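Local coordinates for Sn-glycerol-3-phosphate ABC transporter substrate-binding protein UspB (Mycobacterium tuberculosis, PDB 4MFI) that serves as the substrate-binding subunit of an ABC importer, with specificity for glycerophosphocholine, at residues V98-R103 and G308-A313; L114-D119 and N142-A147; R195-W200 and K248-V253. All blocks are in the same frame, centred on the assembly; numbering follows the deposited sequence.

Contact 1 of 3, residues V98-R103 and G308-A313; sequences VLLDDR and GLAIPA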
loop_
_atom_site.group_PDB
_atom_site.type_symbol
_atom_site.label_atom_id
_atom_site.label_comp_id
_atom_site.label_asym_id
_atom_site.label_seq_id
_atom_site.Cartn_x
_atom_site.Cartn_y
_atom_site.Cartn_z
ATOM N N VAL A 98 -12.911 -9.809 -7.863
ATOM C CA VAL A 98 -13.214 -8.632 -7.053
ATOM C C VAL A 98 -11.949 -7.963 -6.520
ATOM O O VAL A 98 -11.009 -8.633 -6.076
ATOM C CB VAL A 98 -14.214 -8.957 -5.899
ATOM C CG1 VAL A 98 -13.630 -9.995 -4.936
ATOM C CG2 VAL A 98 -14.628 -7.694 -5.162
ATOM N N LEU A 99 -11.925 -6.635 -6.588
ATOM C CA LEU A 99 -10.790 -5.843 -6.129
ATOM C C LEU A 99 -10.900 -5.555 -4.625
ATOM O O LEU A 99 -11.802 -4.836 -4.185
ATOM C CB LEU A 99 -10.741 -4.533 -6.913
ATOM C CG LEU A 99 -9.559 -3.598 -6.663
ATOM C CD1 LEU A 99 -8.260 -4.286 -7.066
ATOM C CD2 LEU A 99 -9.729 -2.303 -7.439
ATOM N N LEU A 100 -9.984 -6.122 -3.842
ATOM C CA LEU A 100 -10.014 -5.984 -2.382
ATOM C C LEU A 100 -8.717 -5.362 -1.877
ATOM O O LEU A 100 -7.624 -5.772 -2.294
ATOM C CB LEU A 100 -10.225 -7.351 -1.727
ATOM C CG LEU A 100 -11.548 -8.044 -2.060
ATOM C CD1 LEU A 100 -11.605 -9.429 -1.426
ATOM C CD2 LEU A 100 -12.726 -7.194 -1.590
ATOM N N ASP A 101 -8.827 -4.379 -0.983
ATOM C CA ASP A 101 -7.620 -3.687 -0.520
ATOM C C ASP A 101 -6.849 -4.448 0.556
ATOM O O ASP A 101 -7.202 -5.581 0.919
ATOM C CB ASP A 101 -7.860 -2.202 -0.155
ATOM C CG ASP A 101 -8.508 -1.988 1.212
ATOM O OD1 ASP A 101 -8.658 -2.925 2.015
ATOM O OD2 ASP A 101 -8.846 -0.825 1.507
ATOM N N ASP A 102 -5.798 -3.811 1.056
ATOM C CA ASP A 102 -4.885 -4.426 2.016
ATOM C C ASP A 102 -5.513 -4.814 3.355
ATOM O O ASP A 102 -4.941 -5.620 4.083
ATOM C CB ASP A 102 -3.634 -3.550 2.226
ATOM C CG ASP A 102 -3.943 -2.133 2.711
ATOM O OD1 ASP A 102 -5.088 -1.658 2.580
ATOM O OD2 ASP A 102 -3.002 -1.466 3.203
ATOM N N ARG A 103 -6.684 -4.256 3.664
ATOM C CA ARG A 103 -7.373 -4.537 4.922
ATOM C C ARG A 103 -8.574 -5.439 4.687
ATOM O O ARG A 103 -8.869 -6.331 5.479
ATOM C CB ARG A 103 -7.842 -3.233 5.574
ATOM C CG ARG A 103 -6.734 -2.211 5.789
ATOM C CD ARG A 103 -7.286 -0.796 5.878
ATOM N NE ARG A 103 -8.177 -0.514 4.751
ATOM C CZ ARG A 103 -9.249 0.272 4.808
ATOM N NH1 ARG A 103 -9.570 0.899 5.941
ATOM N NH2 ARG A 103 -10.004 0.431 3.725
ATOM N N GLY A 308 -5.598 -5.961 -4.395
ATOM C CA GLY A 308 -5.402 -7.144 -5.205
ATOM C C GLY A 308 -6.705 -7.716 -5.725
ATOM O O GLY A 308 -7.792 -7.272 -5.347
ATOM N N LEU A 309 -6.596 -8.722 -6.584
ATOM C CA LEU A 309 -7.764 -9.361 -7.179
ATOM C C LEU A 309 -8.008 -10.729 -6.555
ATOM O O LEU A 309 -7.089 -11.556 -6.479
ATOM C CB LEU A 309 -7.566 -9.512 -8.691
ATOM C CG LEU A 309 -7.352 -8.221 -9.477
ATOM C CD1 LEU A 309 -7.127 -8.519 -10.959
ATOM C CD2 LEU A 309 -8.541 -7.286 -9.294
ATOM N N ALA A 310 -9.242 -10.960 -6.108
ATOM C CA ALA A 310 -9.615 -12.203 -5.434
ATOM C C ALA A 310 -10.773 -12.891 -6.158
ATOM O O ALA A 310 -11.500 -12.260 -6.927
ATOM C CB ALA A 310 -10.008 -11.915 -3.987
ATOM N N ILE A 311 -10.947 -14.179 -5.883
ATOM C CA ILE A 311 -12.000 -14.984 -6.493
ATOM C C ILE A 311 -12.909 -15.520 -5.389
ATOM O O ILE A 311 -12.463 -16.281 -4.536
ATOM C CB ILE A 311 -11.393 -16.181 -7.264
ATOM C CG1 ILE A 311 -10.401 -15.698 -8.326
ATOM C CG2 ILE A 311 -12.485 -17.049 -7.893
ATOM C CD1 ILE A 311 -9.690 -16.844 -9.044
ATOM N N PRO A 312 -14.189 -15.122 -5.394
ATOM C CA PRO A 312 -15.110 -15.629 -4.370
ATOM C C PRO A 312 -15.213 -17.156 -4.339
ATOM O O PRO A 312 -15.150 -17.824 -5.382
ATOM C CB PRO A 312 -16.450 -15.017 -4.781
ATOM C CG PRO A 312 -16.056 -13.728 -5.451
ATOM C CD PRO A 312 -14.820 -14.094 -6.239
ATOM N N ALA A 313 -15.392 -17.692 -3.135
ATOM C CA ALA A 313 -15.490 -19.131 -2.928
ATOM C C ALA A 313 -16.745 -19.739 -3.548
ATOM O O ALA A 313 -16.742 -20.917 -3.910
ATOM C CB ALA A 313 -15.436 -19.456 -1.438
#
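V98 and A310 face each other as an antiparallel hydrogen-bonded pair, and two backbone bonds close their ring: V98 N gives to A310 O at 3.0 Å, while A310 N returns the bond to V98 O at 2.9 Å. V98, which loses the most surface here, sets CG1 between its own backbone N and carbonyl carbon (chi1 61°). This methyl then lies 3.7 Å from A310 O and loosely approaches CB of A310. A beta-branched residue suits the extended backbone, and the small A310 fits between two larger neighbours, since CD1 of L100 also rests on its methyl, 3.9 Å from A310 CB. G308 comes next in burial. It pairs with L100 through a second ring of two bonds, L100 N to G308 O and G308 N to L100 O, both 2.9 Å; with no side chain, G308 adds nothing to the face that carries V98, L100 and A310. L99 and L309 occupy the other face as a non-hydrogen-bonded pair, their side chains crossing obliquely so that L99 CD1 meets L309 CD2 at 3.7 Å. Both leucines reach on to Y150 of strand 144-160, and V98 packs on V81 of helix 78-88. Strand 307-310 thus returns from far along the chain to run antiparallel beside 97-101, at the edge of the parallel set 69-73, 39-43 and 97-101, as in the type II periplasmic-binding-protein fold.

Contact 2 of 3, residues L114-D119 and N142-A147; sequences LTALDD and NGRHYA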
loop_
_atom_site.group_PDB
_atom_site.type_symbol
_atom_site.label_atom_id
_atom_site.label_comp_id
_atom_site.label_asym_id
_atom_site.label_seq_id
_atom_site.Cartn_x
_atom_site.Cartn_y
_atom_site.Cartn_z
ATOM N N LEU A 114 -13.601 -16.350 0.288
ATOM C CA LEU A 114 -12.637 -16.262 -0.808
ATOM C C LEU A 114 -11.970 -17.606 -1.101
ATOM O O LEU A 114 -11.760 -18.425 -0.205
ATOM C CB LEU A 114 -11.552 -15.233 -0.501
ATOM C CG LEU A 114 -11.977 -13.788 -0.251
ATOM C CD1 LEU A 114 -10.728 -12.943 -0.031
ATOM C CD2 LEU A 114 -12.810 -13.242 -1.396
ATOM N N THR A 115 -11.608 -17.813 -2.361
ATOM C CA THR A 115 -10.911 -19.026 -2.771
ATOM C C THR A 115 -9.425 -18.937 -2.447
ATOM O O THR A 115 -8.771 -17.954 -2.803
ATOM C CB THR A 115 -11.052 -19.232 -4.293
ATOM O OG1 THR A 115 -12.441 -19.250 -4.647
ATOM C CG2 THR A 115 -10.401 -20.536 -4.737
ATOM N N ALA A 116 -8.889 -19.951 -1.771
ATOM C CA ALA A 116 -7.442 -20.095 -1.645
ATOM C C ALA A 116 -6.912 -20.494 -3.020
ATOM O O ALA A 116 -7.377 -21.472 -3.613
ATOM C CB ALA A 116 -7.088 -21.146 -0.598
ATOM N N LEU A 117 -5.945 -19.733 -3.525
ATOM C CA LEU A 117 -5.585 -19.776 -4.945
ATOM C C LEU A 117 -4.470 -20.741 -5.331
ATOM O O LEU A 117 -4.234 -20.957 -6.520
ATOM C CB LEU A 117 -5.189 -18.377 -5.427
ATOM C CG LEU A 117 -6.277 -17.310 -5.337
ATOM C CD1 LEU A 117 -5.748 -15.955 -5.775
ATOM C CD2 LEU A 117 -7.478 -17.717 -6.177
ATOM N N ASP A 118 -3.783 -21.316 -4.353
ATOM C CA ASP A 118 -2.547 -22.045 -4.646
ATOM C C ASP A 118 -2.697 -23.239 -5.586
ATOM O O ASP A 118 -1.880 -23.423 -6.496
ATOM C CB ASP A 118 -1.877 -22.466 -3.344
ATOM C CG ASP A 118 -1.678 -21.299 -2.414
ATOM O OD1 ASP A 118 -2.663 -20.906 -1.752
ATOM O OD2 ASP A 118 -0.554 -20.745 -2.371
ATOM N N ASP A 119 -3.736 -24.039 -5.381
ATOM C CA ASP A 119 -3.977 -25.173 -6.263
ATOM C C ASP A 119 -4.262 -24.691 -7.680
ATOM O O ASP A 119 -3.722 -25.231 -8.646
ATOM C CB ASP A 119 -5.136 -26.028 -5.745
ATOM C CG ASP A 119 -4.746 -26.877 -4.552
ATOM O OD1 ASP A 119 -3.532 -26.988 -4.276
ATOM O OD2 ASP A 119 -5.649 -27.443 -3.899
ATOM N N ASN A 142 -1.276 -18.430 6.584
ATOM C CA ASN A 142 -1.173 -19.852 6.894
ATOM C C ASN A 142 -0.769 -20.686 5.676
ATOM O O ASN A 142 -1.225 -21.820 5.515
ATOM C CB ASN A 142 -2.497 -20.383 7.460
ATOM C CG ASN A 142 -2.717 -20.009 8.920
ATOM O OD1 ASN A 142 -1.946 -19.246 9.513
ATOM N ND2 ASN A 142 -3.783 -20.548 9.506
ATOM N N GLY A 143 0.063 -20.113 4.809
ATOM C CA GLY A 143 0.586 -20.842 3.666
ATOM C C GLY A 143 -0.314 -20.856 2.445
ATOM O O GLY A 143 -0.016 -21.538 1.465
ATOM N N ARG A 144 -1.412 -20.106 2.499
ATOM C CA ARG A 144 -2.341 -20.033 1.378
ATOM C C ARG A 144 -2.492 -18.601 0.909
ATOM O O ARG A 144 -2.477 -17.673 1.722
ATOM C CB ARG A 144 -3.707 -20.579 1.791
ATOM C CG ARG A 144 -3.629 -21.992 2.337
ATOM C CD ARG A 144 -4.995 -22.583 2.598
ATOM N NE ARG A 144 -4.878 -23.971 3.036
ATOM C CZ ARG A 144 -4.708 -24.346 4.300
ATOM N NH1 ARG A 144 -4.649 -23.437 5.266
ATOM N NH2 ARG A 144 -4.606 -25.636 4.599
ATOM N N HIS A 145 -2.645 -18.420 -0.403
ATOM C CA HIS A 145 -2.790 -17.084 -0.986
ATOM C C HIS A 145 -4.234 -16.838 -1.383
ATOM O O HIS A 145 -4.875 -17.711 -1.961
ATOM C CB HIS A 145 -1.894 -16.912 -2.216
ATOM C CG HIS A 145 -0.429 -16.932 -1.913
ATOM N ND1 HIS A 145 0.282 -18.101 -1.760
ATOM C CD2 HIS A 145 0.461 -15.924 -1.743
ATOM C CE1 HIS A 145 1.547 -17.815 -1.505
ATOM N NE2 HIS A 145 1.682 -16.500 -1.492
ATOM N N TYR A 146 -4.738 -15.642 -1.091
ATOM C CA TYR A 146 -6.144 -15.325 -1.330
ATOM C C TYR A 146 -6.397 -14.218 -2.346
ATOM O O TYR A 146 -7.543 -13.895 -2.630
ATOM C CB TYR A 146 -6.849 -15.007 -0.006
ATOM C CG TYR A 146 -6.952 -16.218 0.882
ATOM C CD1 TYR A 146 -8.036 -17.085 0.782
ATOM C CD2 TYR A 146 -5.939 -16.531 1.785
ATOM C CE1 TYR A 146 -8.124 -18.211 1.583
ATOM C CE2 TYR A 146 -6.018 -17.655 2.586
ATOM C CZ TYR A 146 -7.114 -18.490 2.485
ATOM O OH TYR A 146 -7.197 -19.612 3.285
ATOM N N ALA A 147 -5.334 -13.637 -2.891
ATOM C CA ALA A 147 -5.467 -12.652 -3.955
ATOM C C ALA A 147 -4.159 -12.533 -4.714
ATOM O O ALA A 147 -3.148 -13.110 -4.313
ATOM C CB ALA A 147 -5.887 -11.289 -3.392
HETATM O O HOH W 1 -9.436 -15.421 -3.796
#
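Backbone and carboxylate hydrogen bonds, with an aromatic ring packed beside them, join the turn that enters helix 118-124 to the beginning of strand 144-160, in a partly buried corner of the fold. D118, in the first turn of that helix, grips H145 twice. Its OD1 accepts from H145 N at 2.8 Å through the syn lone pair, and its OD2 accepts from H145 ND1, also at 2.8 Å, on the syn side but 19° out of the carboxylate plane. OD2 lies at the edge of the imidazole, 9° out of its plane. Aspartate suits the site because its short side chain, with CG beside the backbone N (chi1 -53°), presents both oxygens to one residue; the pair fixes the rotation of the imidazole and would be expected to favour a proton on ND1. This is a His-carboxylate hydrogen bond, reinforced by a main-chain bond to the same carboxylate. One residue earlier, L117 N donates to H145 O at 2.8 Å, nearly in line with the carbonyl bond. L117 CD1 lies 3.7 Å from A147 N, and the leucine is buried, where an apolar residue fits; I311 touches it too. Y146 has the most surface buried by the contact. Its CE1 lies 3.8 Å from A116 CB, and its CD1 approaches L114 CB, so the small A116 lets the large ring lie close to the chain; W105 and A109 of helix 104-110 also touch this ring. The aliphatic CD of R144 meets A116 CB at 4.1 Å. A water molecule bridges the two segments, lying 2.8 Å from T115 O and 2.7 Å from Y146 O.

Contact 3 of 3, residues R195-W200 and K248-V253; sequences RSAHGW and KGYAAV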
loop_
_atom_site.group_PDB
_atom_site.type_symbol
_atom_site.label_atom_id
_atom_site.label_comp_id
_atom_site.label_asym_id
_atom_site.label_seq_id
_atom_site.Cartn_x
_atom_site.Cartn_y
_atom_site.Cartn_z
ATOM N N ARG A 195 6.500 27.363 7.378
ATOM C CA ARG A 195 6.793 26.164 6.597
ATOM C C ARG A 195 7.472 25.139 7.511
ATOM O O ARG A 195 7.827 25.454 8.652
ATOM C CB ARG A 195 7.701 26.500 5.410
ATOM C CG ARG A 195 7.098 27.466 4.403
ATOM C CD ARG A 195 8.188 27.984 3.465
ATOM N NE ARG A 195 8.517 27.070 2.388
ATOM C CZ ARG A 195 9.616 27.146 1.639
ATOM N NH1 ARG A 195 10.572 28.041 1.901
ATOM N NH2 ARG A 195 9.786 26.274 0.659
ATOM N N SER A 196 7.644 23.916 7.018
ATOM C CA SER A 196 8.262 22.857 7.821
ATOM C C SER A 196 9.287 22.082 7.022
ATOM O O SER A 196 9.172 21.968 5.796
ATOM C CB SER A 196 7.201 21.881 8.344
ATOM O OG SER A 196 6.346 22.512 9.275
ATOM N N ALA A 197 10.278 21.537 7.723
ATOM C CA ALA A 197 11.277 20.663 7.107
ATOM C C ALA A 197 10.655 19.358 6.620
ATOM O O ALA A 197 11.119 18.778 5.633
ATOM C CB ALA A 197 12.396 20.359 8.098
ATOM N N HIS A 198 9.635 18.881 7.334
ATOM C CA HIS A 198 9.050 17.569 7.060
ATOM C C HIS A 198 7.582 17.602 7.415
ATOM O O HIS A 198 7.204 18.187 8.425
ATOM C CB HIS A 198 9.763 16.483 7.888
ATOM C CG HIS A 198 9.471 15.087 7.431
ATOM N ND1 HIS A 198 9.947 14.583 6.241
ATOM C CD2 HIS A 198 8.754 14.087 8.004
ATOM C CE1 HIS A 198 9.540 13.332 6.098
ATOM N NE2 HIS A 198 8.812 13.007 7.153
ATOM N N GLY A 199 6.754 16.984 6.579
ATOM C CA GLY A 199 5.356 16.784 6.928
ATOM C C GLY A 199 5.068 15.310 7.103
ATOM O O GLY A 199 5.489 14.488 6.290
ATOM N N TRP A 200 4.352 14.991 8.177
ATOM C CA TRP A 200 3.814 13.652 8.414
ATOM C C TRP A 200 2.363 13.631 7.978
ATOM O O TRP A 200 1.627 14.590 8.210
ATOM C CB TRP A 200 3.866 13.310 9.906
ATOM C CG TRP A 200 5.248 13.135 10.464
ATOM C CD1 TRP A 200 5.941 14.020 11.246
ATOM C CD2 TRP A 200 6.099 11.991 10.300
ATOM N NE1 TRP A 200 7.172 13.503 11.565
ATOM C CE2 TRP A 200 7.292 12.254 11.007
ATOM C CE3 TRP A 200 5.970 10.776 9.619
ATOM C CZ2 TRP A 200 8.351 11.352 11.046
ATOM C CZ3 TRP A 200 7.023 9.874 9.665
ATOM C CH2 TRP A 200 8.200 10.169 10.368
ATOM N N LYS A 248 11.936 19.143 18.818
ATOM C CA LYS A 248 12.791 19.809 17.843
ATOM C C LYS A 248 11.946 20.701 16.932
ATOM O O LYS A 248 12.319 21.839 16.619
ATOM C CB LYS A 248 13.561 18.767 17.042
ATOM C CG LYS A 248 14.284 17.762 17.939
ATOM C CD LYS A 248 15.181 16.818 17.157
ATOM C CE LYS A 248 16.360 17.556 16.528
ATOM N NZ LYS A 248 17.480 16.624 16.169
ATOM N N GLY A 249 10.801 20.180 16.515
ATOM C CA GLY A 249 9.780 20.997 15.889
ATOM C C GLY A 249 9.887 21.209 14.393
ATOM O O GLY A 249 9.113 21.981 13.829
ATOM N N TYR A 250 10.811 20.516 13.742
ATOM C CA TYR A 250 11.028 20.711 12.306
ATOM C C TYR A 250 9.951 20.022 11.466
ATOM O O TYR A 250 9.897 20.205 10.251
ATOM C CB TYR A 250 12.423 20.216 11.891
ATOM C CG TYR A 250 12.641 18.748 12.166
ATOM C CD1 TYR A 250 12.149 17.775 11.296
ATOM C CD2 TYR A 250 13.344 18.326 13.289
ATOM C CE1 TYR A 250 12.329 16.420 11.548
ATOM C CE2 TYR A 250 13.542 16.972 13.546
ATOM C CZ TYR A 250 13.033 16.024 12.664
ATOM O OH TYR A 250 13.208 14.678 12.893
ATOM N N ALA A 251 9.109 19.220 12.107
ATOM C CA ALA A 251 8.056 18.501 11.398
ATOM C C ALA A 251 6.667 18.956 11.829
ATOM O O ALA A 251 6.482 19.522 12.919
ATOM C CB ALA A 251 8.205 16.977 11.597
ATOM N N ALA A 252 5.692 18.697 10.962
ATOM C CA ALA A 252 4.301 19.045 11.207
ATOM C C ALA A 252 3.391 17.949 10.675
ATOM O O ALA A 252 3.774 17.196 9.784
ATOM C CB ALA A 252 3.974 20.358 10.520
ATOM N N VAL A 253 2.175 17.876 11.206
ATOM C CA VAL A 253 1.155 17.012 10.625
ATOM C C VAL A 253 0.508 17.767 9.473
ATOM O O VAL A 253 0.037 18.895 9.641
ATOM C CB VAL A 253 0.091 16.645 11.661
ATOM C CG1 VAL A 253 -0.995 15.789 11.037
ATOM C CG2 VAL A 253 0.731 15.903 12.821
HETATM O O HOH W 2 7.925 22.957 11.446
#
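W200 meets the methyl of A251 with the pyrrole part of its indole, obliquely, NE1 3.6 Å from A251 CB and CD1 almost as close. CG stands beside the backbone N (chi1 -68°), which carries this part of the indole back along the strand to A251 rather than to its own partner V253. The small A251 suits a place where the indole comes this close to the backbone. NE1 itself is bonded to S244 of helix 232-245, and CD2 of H198 lies 3.8 Å above one indole face, offset toward the rim. Beneath these side chains the strands run parallel: A252 N donates to H198 O at 3.0 Å, and A252 O receives W200 N at 2.8 Å, so A252 is tied to strand 198-200 through both its N and its O while its methyl points to the other face. There A252 CB lies 3.4 Å from S196 OG. G199 CA makes a CA-H...O contact with A252 O at 3.3 Å, and G199 adds no side chain to the face that carries A252.

Where the strands begin, Y250 O takes H198 N at 3.2 Å and, weakly, A197 N. H198 CB lies at the edge of the Y250 ring, near its plane, and A197 CB packs against Y250 CB; the phenol hydroxyl is bonded to D181 of helix 177-191. A water accepts from S196 OG and donates to G249 O. With the indole NH and phenol OH held by S244 and D181, and the strands joined by backbone bonds, large aromatic residues can be buried here without leaving those two side-chain polar groups unmet.

Contacts 1 and 2 lie together on one side of the chain's centre, their own centres about 11 Å apart, and contact 3 lies on the other side, about 36 Å from contact 1 between centres. Contacts 1 and 2 share a sheet, in which strands 307-310 and 144-160 are neighbours, and they touch directly: I311 O lies 2.8 Å from T115 N, a probable hydrogen bond. Contact 1 is wholly buried and joins antiparallel strands with aliphatic faces. Contact 2, nearer the surface, relies on a carboxylate, an imidazole and a water. Contact 3 is again mostly buried, but its two-strand sheet is parallel and packed with aromatic rings.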